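Local coordinates for protein C2 toxin component I (Clostridium botulinum, PDB 2J3X) that transfers ADP-ribose, probably from NAD+ to actin of the host cell, as the enzymatic component of the binary C2 toxin, at residues G338-K352 against D386-I400. The protein carries 2 engineered substitutions. Residues are numbered along the deposited sequence; the frame is centred on the assembly and turned at random.
Sequences GKEIENLSFSSTSLK and DEQEILLNKNSTFKI. With SO4 (sulfate ion), chain R.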
loop_
_atom_site.group_PDB
_atom_site.type_symbol
_atom_site.label_atom_id
_atom_site.label_comp_id
_atom_site.label_asym_id
_atom_site.label_seq_id
_atom_site.Cartn_x
_atom_site.Cartn_y
_atom_site.Cartn_z
ATOM N N GLY A 338 11.142 -6.326 8.009
ATOM C CA GLY A 338 12.063 -5.829 9.018
ATOM C C GLY A 338 13.499 -5.677 8.537
ATOM O O GLY A 338 14.326 -5.062 9.230
ATOM N N LYS A 339 13.812 -6.209 7.360
ATOM C CA LYS A 339 15.153 -6.136 6.824
ATOM C C LYS A 339 15.382 -4.845 6.062
ATOM O O LYS A 339 14.445 -4.223 5.586
ATOM C CB LYS A 339 15.410 -7.301 5.865
ATOM C CG LYS A 339 15.505 -8.639 6.594
ATOM C CD LYS A 339 15.986 -9.807 5.700
ATOM C CE LYS A 339 17.467 -9.716 5.302
ATOM N NZ LYS A 339 18.381 -9.826 6.505
ATOM N N GLU A 340 16.656 -4.502 5.947
ATOM C CA GLU A 340 17.119 -3.281 5.285
ATOM C C GLU A 340 17.561 -3.594 3.858
ATOM O O GLU A 340 18.051 -4.693 3.567
ATOM C CB GLU A 340 18.280 -2.704 6.064
ATOM C CG GLU A 340 17.811 -2.283 7.422
ATOM C CD GLU A 340 18.836 -1.524 8.231
ATOM O OE1 GLU A 340 19.997 -1.316 7.766
ATOM O OE2 GLU A 340 18.435 -1.132 9.361
ATOM N N ILE A 341 17.380 -2.630 2.966
ATOM C CA ILE A 341 17.675 -2.782 1.543
ATOM C C ILE A 341 18.563 -1.614 1.171
ATOM O O ILE A 341 18.246 -0.466 1.419
ATOM C CB ILE A 341 16.377 -2.770 0.658
ATOM C CG1 ILE A 341 15.450 -3.923 1.050
ATOM C CG2 ILE A 341 16.701 -2.844 -0.841
ATOM C CD1 ILE A 341 16.057 -5.320 0.742
ATOM N N GLU A 342 19.734 -1.914 0.619
ATOM C CA GLU A 342 20.677 -0.851 0.267
ATOM C C GLU A 342 20.617 -0.518 -1.222
ATOM O O GLU A 342 20.175 -1.334 -2.052
ATOM C CB GLU A 342 22.106 -1.267 0.618
ATOM C CG GLU A 342 22.503 -1.231 2.088
ATOM C CD GLU A 342 23.984 -1.639 2.305
ATOM O OE1 GLU A 342 24.713 -1.857 1.311
ATOM O OE2 GLU A 342 24.424 -1.754 3.467
ATOM N N ASN A 343 21.058 0.688 -1.570
ATOM C CA ASN A 343 21.206 1.057 -2.990
ATOM C C ASN A 343 22.505 1.819 -3.067
ATOM O O ASN A 343 22.539 2.986 -2.733
ATOM C CB ASN A 343 20.057 1.982 -3.452
ATOM C CG ASN A 343 18.746 1.275 -3.568
ATOM O OD1 ASN A 343 18.428 0.706 -4.617
ATOM N ND2 ASN A 343 17.938 1.315 -2.491
ATOM N N LEU A 344 23.603 1.160 -3.476
ATOM C CA LEU A 344 24.896 1.854 -3.474
ATOM C C LEU A 344 24.996 2.972 -4.507
ATOM O O LEU A 344 25.576 3.993 -4.231
ATOM C CB LEU A 344 26.041 0.833 -3.671
ATOM C CG LEU A 344 26.334 -0.032 -2.435
ATOM C CD1 LEU A 344 27.526 -0.981 -2.743
ATOM C CD2 LEU A 344 26.639 0.855 -1.263
ATOM N N SER A 345 24.373 2.785 -5.655
ATOM C CA SER A 345 24.292 3.807 -6.663
ATOM C C SER A 345 22.985 4.633 -6.509
ATOM O O SER A 345 22.139 4.342 -5.650
ATOM C CB SER A 345 24.294 3.194 -8.064
ATOM O OG SER A 345 24.588 4.201 -9.032
ATOM N N PHE A 346 22.841 5.621 -7.379
ATOM C CA PHE A 346 21.529 6.303 -7.571
ATOM C C PHE A 346 20.504 5.254 -7.990
ATOM O O PHE A 346 20.865 4.260 -8.652
ATOM C CB PHE A 346 21.670 7.368 -8.660
ATOM C CG PHE A 346 22.754 8.350 -8.367
ATOM C CD1 PHE A 346 22.530 9.425 -7.511
ATOM C CD2 PHE A 346 24.059 8.161 -8.912
ATOM C CE1 PHE A 346 23.578 10.310 -7.190
ATOM C CE2 PHE A 346 25.093 9.034 -8.620
ATOM C CZ PHE A 346 24.862 10.137 -7.778
ATOM N N SER A 347 19.236 5.456 -7.657
ATOM C CA SER A 347 18.261 4.442 -8.048
ATOM C C SER A 347 16.991 5.075 -8.572
ATOM O O SER A 347 16.556 6.113 -8.043
ATOM C CB SER A 347 17.974 3.440 -6.923
ATOM O OG SER A 347 17.431 4.054 -5.767
ATOM N N SER A 348 16.452 4.481 -9.639
ATOM C CA SER A 348 15.237 4.983 -10.264
ATOM C C SER A 348 13.984 4.375 -9.624
ATOM O O SER A 348 13.905 3.171 -9.292
ATOM C CB SER A 348 15.231 4.689 -11.768
ATOM O OG SER A 348 15.167 3.318 -11.900
ATOM N N THR A 349 12.977 5.242 -9.481
ATOM C CA THR A 349 11.643 4.833 -9.026
ATOM C C THR A 349 10.702 5.544 -9.963
ATOM O O THR A 349 11.129 6.419 -10.726
ATOM C CB THR A 349 11.347 5.344 -7.561
ATOM O OG1 THR A 349 11.232 6.786 -7.580
ATOM C CG2 THR A 349 12.446 4.921 -6.578
ATOM N N SER A 350 9.445 5.126 -9.980
ATOM C CA SER A 350 8.438 5.827 -10.793
ATOM C C SER A 350 7.213 6.101 -9.967
ATOM O O SER A 350 6.881 5.316 -9.052
ATOM C CB SER A 350 8.020 4.935 -11.982
ATOM O OG SER A 350 7.008 5.597 -12.752
ATOM N N LEU A 351 6.471 7.180 -10.278
ATOM C CA LEU A 351 5.159 7.250 -9.641
ATOM C C LEU A 351 4.145 6.223 -10.128
ATOM O O LEU A 351 3.084 6.023 -9.501
ATOM C CB LEU A 351 4.577 8.715 -9.768
ATOM C CG LEU A 351 5.322 9.823 -9.019
ATOM C CD1 LEU A 351 4.441 11.096 -9.073
ATOM C CD2 LEU A 351 5.559 9.471 -7.517
ATOM N N LYS A 352 4.434 5.569 -11.271
ATOM C CA LYS A 352 3.595 4.506 -11.755
ATOM C C LYS A 352 4.000 3.161 -11.156
ATOM O O LYS A 352 5.191 2.796 -11.259
ATOM C CB LYS A 352 3.659 4.417 -13.292
ATOM C CG LYS A 352 3.015 5.592 -13.993
ATOM C CD LYS A 352 2.847 5.288 -15.484
ATOM C CE LYS A 352 4.115 5.512 -16.173
ATOM N NZ LYS A 352 3.930 5.707 -17.684
ATOM N N ASP A 386 7.203 9.854 -20.589
ATOM C CA ASP A 386 6.453 8.682 -20.134
ATOM C C ASP A 386 6.839 8.122 -18.757
ATOM O O ASP A 386 5.992 7.557 -18.066
ATOM C CB ASP A 386 6.604 7.540 -21.132
ATOM C CG ASP A 386 5.978 7.858 -22.484
ATOM O OD1 ASP A 386 5.146 8.801 -22.548
ATOM O OD2 ASP A 386 6.333 7.160 -23.485
ATOM N N GLU A 387 8.109 8.243 -18.383
ATOM C CA GLU A 387 8.598 7.398 -17.309
ATOM C C GLU A 387 8.176 7.809 -15.897
ATOM O O GLU A 387 8.149 6.957 -15.004
ATOM C CB GLU A 387 10.100 7.248 -17.383
ATOM C CG GLU A 387 10.545 6.518 -18.615
ATOM C CD GLU A 387 12.029 6.630 -18.784
ATOM O OE1 GLU A 387 12.721 6.658 -17.743
ATOM O OE2 GLU A 387 12.501 6.690 -19.940
ATOM N N GLN A 388 7.821 9.080 -15.712
ATOM C CA GLN A 388 7.541 9.616 -14.364
ATOM C C GLN A 388 8.561 9.148 -13.345
ATOM O O GLN A 388 8.218 8.671 -12.253
ATOM C CB GLN A 388 6.135 9.256 -13.900
ATOM C CG GLN A 388 5.080 9.715 -14.896
ATOM C CD GLN A 388 3.658 9.527 -14.386
ATOM O OE1 GLN A 388 3.441 9.366 -13.189
ATOM N NE2 GLN A 388 2.689 9.617 -15.290
ATOM N N GLU A 389 9.828 9.342 -13.678
ATOM C CA GLU A 389 10.892 8.866 -12.824
ATOM C C GLU A 389 11.183 9.814 -11.675
ATOM O O GLU A 389 11.319 11.029 -11.873
ATOM C CB GLU A 389 12.196 8.718 -13.644
ATOM C CG GLU A 389 13.368 8.356 -12.754
ATOM C CD GLU A 389 14.621 7.916 -13.532
ATOM O OE1 GLU A 389 14.507 7.659 -14.757
ATOM O OE2 GLU A 389 15.690 7.761 -12.893
ATOM N N ILE A 390 11.303 9.259 -10.485
ATOM C CA ILE A 390 11.944 10.008 -9.419
ATOM C C ILE A 390 13.301 9.324 -9.202
ATOM O O ILE A 390 13.360 8.137 -8.838
ATOM C CB ILE A 390 11.108 10.011 -8.111
ATOM C CG1 ILE A 390 9.876 10.951 -8.280
ATOM C CG2 ILE A 390 11.953 10.611 -6.981
ATOM C CD1 ILE A 390 8.822 10.829 -7.121
ATOM N N LEU A 391 14.371 10.088 -9.380
ATOM C CA LEU A 391 15.725 9.561 -9.183
ATOM C C LEU A 391 16.177 9.827 -7.756
ATOM O O LEU A 391 16.184 10.994 -7.312
ATOM C CB LEU A 391 16.696 10.199 -10.203
ATOM C CG LEU A 391 18.159 9.751 -10.027
ATOM C CD1 LEU A 391 18.205 8.330 -10.430
ATOM C CD2 LEU A 391 19.079 10.587 -10.946
ATOM N N LEU A 392 16.564 8.770 -7.046
ATOM C CA LEU A 392 16.998 8.954 -5.649
ATOM C C LEU A 392 18.513 9.040 -5.548
ATOM O O LEU A 392 19.227 8.352 -6.307
ATOM C CB LEU A 392 16.525 7.759 -4.780
ATOM C CG LEU A 392 15.025 7.454 -4.803
ATOM C CD1 LEU A 392 14.720 6.334 -3.803
ATOM C CD2 LEU A 392 14.246 8.680 -4.386
ATOM N N ASN A 393 18.975 9.791 -4.548
ATOM C CA ASN A 393 20.404 9.912 -4.283
ATOM C C ASN A 393 21.030 8.538 -4.002
ATOM O O ASN A 393 20.336 7.573 -3.537
ATOM C CB ASN A 393 20.627 10.858 -3.123
ATOM C CG ASN A 393 22.050 11.346 -3.044
ATOM O OD1 ASN A 393 22.754 11.387 -4.068
ATOM N ND2 ASN A 393 22.474 11.752 -1.835
ATOM N N LYS A 394 22.317 8.425 -4.350
ATOM C CA LYS A 394 23.082 7.189 -4.053
ATOM C C LYS A 394 23.033 6.930 -2.527
ATOM O O LYS A 394 22.869 7.866 -1.733
ATOM C CB LYS A 394 24.535 7.371 -4.534
ATOM C CG LYS A 394 25.262 8.523 -3.795
ATOM C CD LYS A 394 26.641 8.982 -4.378
ATOM C CE LYS A 394 27.156 10.145 -3.465
ATOM N NZ LYS A 394 27.577 9.584 -2.171
ATOM N N ASN A 395 23.198 5.671 -2.141
ATOM C CA ASN A 395 23.153 5.295 -0.729
ATOM C C ASN A 395 21.765 5.492 -0.091
ATOM O O ASN A 395 21.691 5.706 1.102
ATOM C CB ASN A 395 24.200 6.088 0.081
ATOM C CG ASN A 395 25.625 5.782 -0.338
ATOM O OD1 ASN A 395 25.993 4.634 -0.423
ATOM N ND2 ASN A 395 26.438 6.821 -0.575
ATOM N N SER A 396 20.681 5.480 -0.857
ATOM C CA SER A 396 19.349 5.597 -0.224
ATOM C C SER A 396 18.979 4.208 0.319
ATOM O O SER A 396 18.800 3.253 -0.458
ATOM C CB SER A 396 18.284 6.054 -1.254
ATOM O OG SER A 396 18.491 7.432 -1.651
ATOM N N THR A 397 18.830 4.112 1.638
ATOM C CA THR A 397 18.595 2.860 2.289
ATOM C C THR A 397 17.164 2.860 2.795
ATOM O O THR A 397 16.655 3.907 3.217
ATOM C CB THR A 397 19.583 2.730 3.488
ATOM O OG1 THR A 397 20.940 2.914 2.975
ATOM C CG2 THR A 397 19.461 1.429 4.190
ATOM N N PHE A 398 16.544 1.695 2.768
ATOM C CA PHE A 398 15.136 1.513 3.159
ATOM C C PHE A 398 14.999 0.314 4.114
ATOM O O PHE A 398 15.820 -0.593 4.106
ATOM C CB PHE A 398 14.239 1.262 1.924
ATOM C CG PHE A 398 14.097 2.459 1.051
ATOM C CD1 PHE A 398 13.113 3.438 1.336
ATOM C CD2 PHE A 398 14.979 2.650 -0.029
ATOM C CE1 PHE A 398 12.963 4.586 0.509
ATOM C CE2 PHE A 398 14.881 3.815 -0.810
ATOM C CZ PHE A 398 13.893 4.769 -0.558
ATOM N N LYS A 399 13.987 0.349 4.964
ATOM C CA LYS A 399 13.675 -0.754 5.847
ATOM C C LYS A 399 12.275 -1.221 5.463
ATOM O O LYS A 399 11.357 -0.411 5.389
ATOM C CB LYS A 399 13.660 -0.285 7.323
ATOM C CG LYS A 399 13.363 -1.423 8.276
ATOM C CD LYS A 399 13.869 -1.030 9.727
ATOM C CE LYS A 399 13.143 -1.812 10.819
ATOM N NZ LYS A 399 13.779 -3.130 11.204
ATOM N N ILE A 400 12.126 -2.517 5.138
ATOM C CA ILE A 400 10.848 -3.102 4.866
ATOM C C ILE A 400 10.049 -3.249 6.120
ATOM O O ILE A 400 10.543 -3.803 7.108
ATOM C CB ILE A 400 11.052 -4.550 4.270
ATOM C CG1 ILE A 400 11.904 -4.366 2.985
ATOM C CG2 ILE A 400 9.729 -5.214 3.998
ATOM C CD1 ILE A 400 12.360 -5.756 2.329
HETATM S S SO4 R . 19.048 -6.325 8.075
HETATM O O1 SO4 R . 18.410 -6.217 6.770
HETATM O O2 SO4 R . 18.145 -5.894 9.146
HETATM O O3 SO4 R . 19.433 -7.721 8.271
HETATM O O4 SO4 R . 20.251 -5.485 8.131
HETATM O O HOH W 1 21.963 2.149 0.634
HETATM O O HOH W 2 19.788 5.117 -4.426
#
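The backbone oxygen of I390 is gripped twice by a single residue, T349, whose amide N lies 3.0 Å and whose OG1 lies 2.8 Å from I390 O. The hydroxyl reaches it because OG1 sits between the backbone N and the carbonyl carbon (chi1 68°), which also turns T349 CG2 onto L392 CD1. Such double anchoring illustrates how a side chain can reinforce the antiparallel ladder to which it belongs. Strand 347-350 pairs here with strand 389-392, and the straightest bond runs from L392 N to S347 O (2.8 Å, 174° at the hydrogen).

Past T349, the hydroxyl of S350 works in both directions: OG donates to E387 O at 2.9 Å and accepts from K352 N, closing an ST turn. K352 also reaches back with its side chain, and its NZ donates to D386 O (2.8 Å). On the same sheet face as S350, the extended E389 side chain brings OE2 to 3.3 Å from S348 CB; S348 O in turn receives a bond from R299.

At the other end of the ladder, packing and a water bridging S345 O, N393 O and S347 OG take over. K394 CB lies 4.1 Å from the centroid of the F346 ring, over its face, a CH-pi contact, while helices 257-265 and 273-286 supply further partners for that ring. Loops 342-346 and 393-396 link this sheet to another: N343 ND2 donates in its amide plane to S396 O, 2.9 Å away, and a second antiparallel pairing begins, 340-341 with the strand running on from about 397, I341 CG1 against I400 CD1.

Together, S348-T349-S350 on one strand and E387-Q388-E389 leading into its partner match the STS and ExE signatures of R-S-E-class ADP-ribosyltransferases, so the 347-350/389-392 pair probably frames the NAD-binding and catalytic cleft.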